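PDB 7AGM: N-acetylmuramoyl-L-alanine amidase from Mycolicibacterium smegmatis, which probably cleaves the amide bond between N-acetylmuramic acid and L-alanine in peptidoglycan as a zinc-dependent hydrolase. Local coordinates for residues A[42-47]-A[184-189]. Residues are numbered along the deposited sequence; the frame is centred on the assembly and turned at random.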
ATOM      1  N   SER A  42      -7.951 -13.233   0.719  1.00 28.29           N
ATOM      2  CA  SER A  42      -7.509 -13.400   2.099  1.00 32.57           C
ATOM      3  C   SER A  42      -6.151 -12.750   2.348  1.00 27.76           C
ATOM      4  O   SER A  42      -5.881 -12.278   3.458  1.00 27.72           O
ATOM      5  CB  SER A  42      -7.454 -14.887   2.450  1.00 33.73           C
ATOM      6  OG  SER A  42      -6.626 -15.581   1.536  1.00 44.96           O
ATOM      7  N   GLY A  43      -5.296 -12.707   1.339  1.00 24.38           N
ATOM      8  CA  GLY A  43      -3.922 -12.302   1.532  1.00 23.37           C
ATOM      9  C   GLY A  43      -3.014 -13.498   1.755  1.00 23.05           C
ATOM     10  O   GLY A  43      -3.457 -14.614   2.028  1.00 25.25           O
ATOM     11  N   THR A  44      -1.714 -13.255   1.625  1.00 19.88           N
ATOM     12  CA  THR A  44      -0.741 -14.322   1.785  1.00 19.41           C
ATOM     13  C   THR A  44      -0.348 -14.442   3.256  1.00 17.39           C
ATOM     14  O   THR A  44      -0.971 -13.849   4.139  1.00 17.58           O
ATOM     15  CB  THR A  44       0.426 -14.136   0.812  1.00 21.19           C
ATOM     16  OG1 THR A  44       1.245 -15.317   0.814  1.00 23.03           O
ATOM     17  CG2 THR A  44       1.270 -12.920   1.191  1.00 21.86           C
ATOM     18  N   ALA A  45       0.677 -15.242   3.529  1.00 16.48           N
ATOM     19  CA  ALA A  45       1.157 -15.460   4.884  1.00 16.97           C
ATOM     20  C   ALA A  45       2.576 -15.990   4.803  1.00 16.94           C
ATOM     21  O   ALA A  45       3.019 -16.480   3.757  1.00 17.49           O
ATOM     22  CB  ALA A  45       0.287 -16.467   5.654  1.00 17.48           C
ATOM     23  N   THR A  46       3.288 -15.880   5.919  1.00 16.20           N
ATOM     24  CA  THR A  46       4.586 -16.530   6.007  1.00 16.35           C
ATOM     25  C   THR A  46       4.391 -18.046   5.967  1.00 17.95           C
ATOM     26  O   THR A  46       3.276 -18.557   6.111  1.00 18.40           O
ATOM     27  CB  THR A  46       5.333 -16.112   7.279  1.00 16.03           C
ATOM     28  OG1 THR A  46       4.659 -16.621   8.441  1.00 17.40           O
ATOM     29  CG2 THR A  46       5.418 -14.579   7.378  1.00 16.38           C
ATOM     30  N   ASP A  47       5.491 -18.770   5.751  0.61 18.95           N
ATOM     31  CA  ASP A  47       5.412 -20.227   5.712  0.61 21.76           C
ATOM     32  C   ASP A  47       4.749 -20.771   6.967  0.61 26.09           C
ATOM     33  O   ASP A  47       3.961 -21.722   6.907  0.61 27.59           O
ATOM     34  CB  ASP A  47       6.811 -20.828   5.567  0.61 26.70           C
ATOM     35  CG  ASP A  47       7.373 -20.670   4.176  0.61 58.72           C
ATOM     36  OD1 ASP A  47       6.577 -20.544   3.223  0.61 38.14           O
ATOM     37  OD2 ASP A  47       8.613 -20.681   4.036  0.61 51.48           O
ATOM     38  N   GLY A 184       7.548  -6.534   1.005  1.00 15.05           N
ATOM     39  CA  GLY A 184       8.495  -7.633   0.934  1.00 15.75           C
ATOM     40  C   GLY A 184       7.767  -8.913   0.600  1.00 15.84           C
ATOM     41  O   GLY A 184       6.553  -8.923   0.372  1.00 16.36           O
ATOM     42  N   ASN A 185       8.530 -10.003   0.595  1.00 14.72           N
ATOM     43  CA  ASN A 185       8.024 -11.329   0.255  1.00 14.84           C
ATOM     44  C   ASN A 185       7.849 -12.120   1.553  1.00 14.97           C
ATOM     45  O   ASN A 185       8.834 -12.458   2.218  1.00 15.62           O
ATOM     46  CB  ASN A 185       9.024 -12.021  -0.666  1.00 15.56           C
ATOM     47  CG  ASN A 185       8.605 -13.429  -1.049  1.00 17.16           C
ATOM     48  OD1 ASN A 185       7.493 -13.864  -0.750  1.00 17.80           O
ATOM     49  ND2 ASN A 185       9.498 -14.143  -1.741  1.00 18.26           N
ATOM     50  N   MET A 186       6.598 -12.431   1.899  1.00 15.23           N
ATOM     51  CA  MET A 186       6.339 -13.185   3.125  1.00 15.33           C
ATOM     52  C   MET A 186       6.932 -14.586   3.079  1.00 16.13           C
ATOM     53  O   MET A 186       7.104 -15.209   4.135  1.00 16.16           O
ATOM     54  CB  MET A 186       4.835 -13.286   3.392  1.00 15.96           C
ATOM     55  CG  MET A 186       4.143 -11.930   3.480  1.00 16.02           C
ATOM     56  SD  MET A 186       2.622 -11.965   4.466  1.00 16.82           S
ATOM     57  CE  MET A 186       3.231 -11.661   6.137  1.00 17.23           C
ATOM     58  N   LYS A 187       7.231 -15.097   1.887  1.00 16.58           N
ATOM     59  CA  LYS A 187       7.816 -16.420   1.725  1.00 17.50           C
ATOM     60  C   LYS A 187       9.335 -16.421   1.825  1.00 18.37           C
ATOM     61  O   LYS A 187       9.939 -17.498   1.790  1.00 19.95           O
ATOM     62  CB  LYS A 187       7.392 -17.022   0.382  1.00 18.57           C
ATOM     63  CG  LYS A 187       5.892 -17.024   0.157  1.00 19.28           C
ATOM     64  CD  LYS A 187       5.181 -17.843   1.217  1.00 21.12           C
ATOM     65  CE  LYS A 187       3.687 -17.902   0.943  1.00 24.16           C
ATOM     66  NZ  LYS A 187       2.957 -18.569   2.062  1.00 30.41           N
ATOM     67  N   ASN A 188       9.963 -15.257   1.947  1.00 18.31           N
ATOM     68  CA  ASN A 188      11.411 -15.122   2.064  1.00 17.33           C
ATOM     69  C   ASN A 188      11.816 -15.086   3.540  1.00 17.63           C
ATOM     70  O   ASN A 188      11.142 -14.439   4.347  1.00 17.62           O
ATOM     71  CB  ASN A 188      11.877 -13.837   1.380  1.00 16.97           C
ATOM     72  CG  ASN A 188      13.335 -13.536   1.644  1.00 16.59           C
ATOM     73  OD1 ASN A 188      13.665 -12.736   2.516  1.00 16.37           O
ATOM     74  ND2 ASN A 188      14.221 -14.176   0.889  1.00 17.36           N
ATOM     75  N   PRO A 189      12.906 -15.764   3.927  1.00 17.75           N
ATOM     76  CA  PRO A 189      13.278 -15.786   5.356  1.00 18.24           C
ATOM     77  C   PRO A 189      13.609 -14.428   5.956  1.00 17.76           C
ATOM     78  O   PRO A 189      13.304 -14.200   7.137  1.00 17.40           O
ATOM     79  CB  PRO A 189      14.474 -16.749   5.397  1.00 19.76           C
ATOM     80  CG  PRO A 189      14.264 -17.656   4.231  1.00 20.07           C
ATOM     81  CD  PRO A 189      13.623 -16.790   3.151  1.00 19.35           C
TER
HETATM   82  O   HOH W   1       7.987 -17.455   5.261  1.00 20.21           O
HETATM   83  O   HOH W   2       4.167 -21.026   2.348  1.00 30.60           O
HETATM   84  O   HOH W   3      11.134 -19.592   2.981  1.00 45.72           O
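In the zinc amidase fold of the Amidase_3 family, Met186 and Lys187, in the type I turn, Asn185 to Asn188, that ends central strand 178-185, meet Thr44, Ala45 and Thr46 in the loop leading to helix 52-69, which starts with the zinc ligand Glu52. Met186 packs along the loop: its SD lies 3.7 Å from CG2 of Thr44, and a bend at chi3 (88°) turns its CE toward CG2 of Thr46. Lys187 makes the polar contacts. Folded at chi2 (-61°) and extended beyond, its chain brings NZ to Ala45 O at 2.7 Å, the donor tilted 32° from the carbonyl plane. Asp47 OD1 stands 4.3 Å from NZ, too far for a salt bridge, and one water joins the two charges. A second water links Asp47 N to Met186 O, which also receives a CA-H...O contact from Thr46 CA at 3.4 Å. The Asn185 side chain reinforces the turn, its OD1 accepting from Lys187 N in an Asx turn. Thr46 OG1 is hydrogen-bonded to Asp48 OD2 and Tyr50 N. Toward the metal, Thr44 N hydrogen-bonds to Glu52 OE1. Thioether-methyl contacts, one lysine-carbonyl hydrogen bond and water bridges to Asp47 thus hold the loop against the strand end, and the loop backbone in turn probably helps to orient the zinc-binding carboxylate.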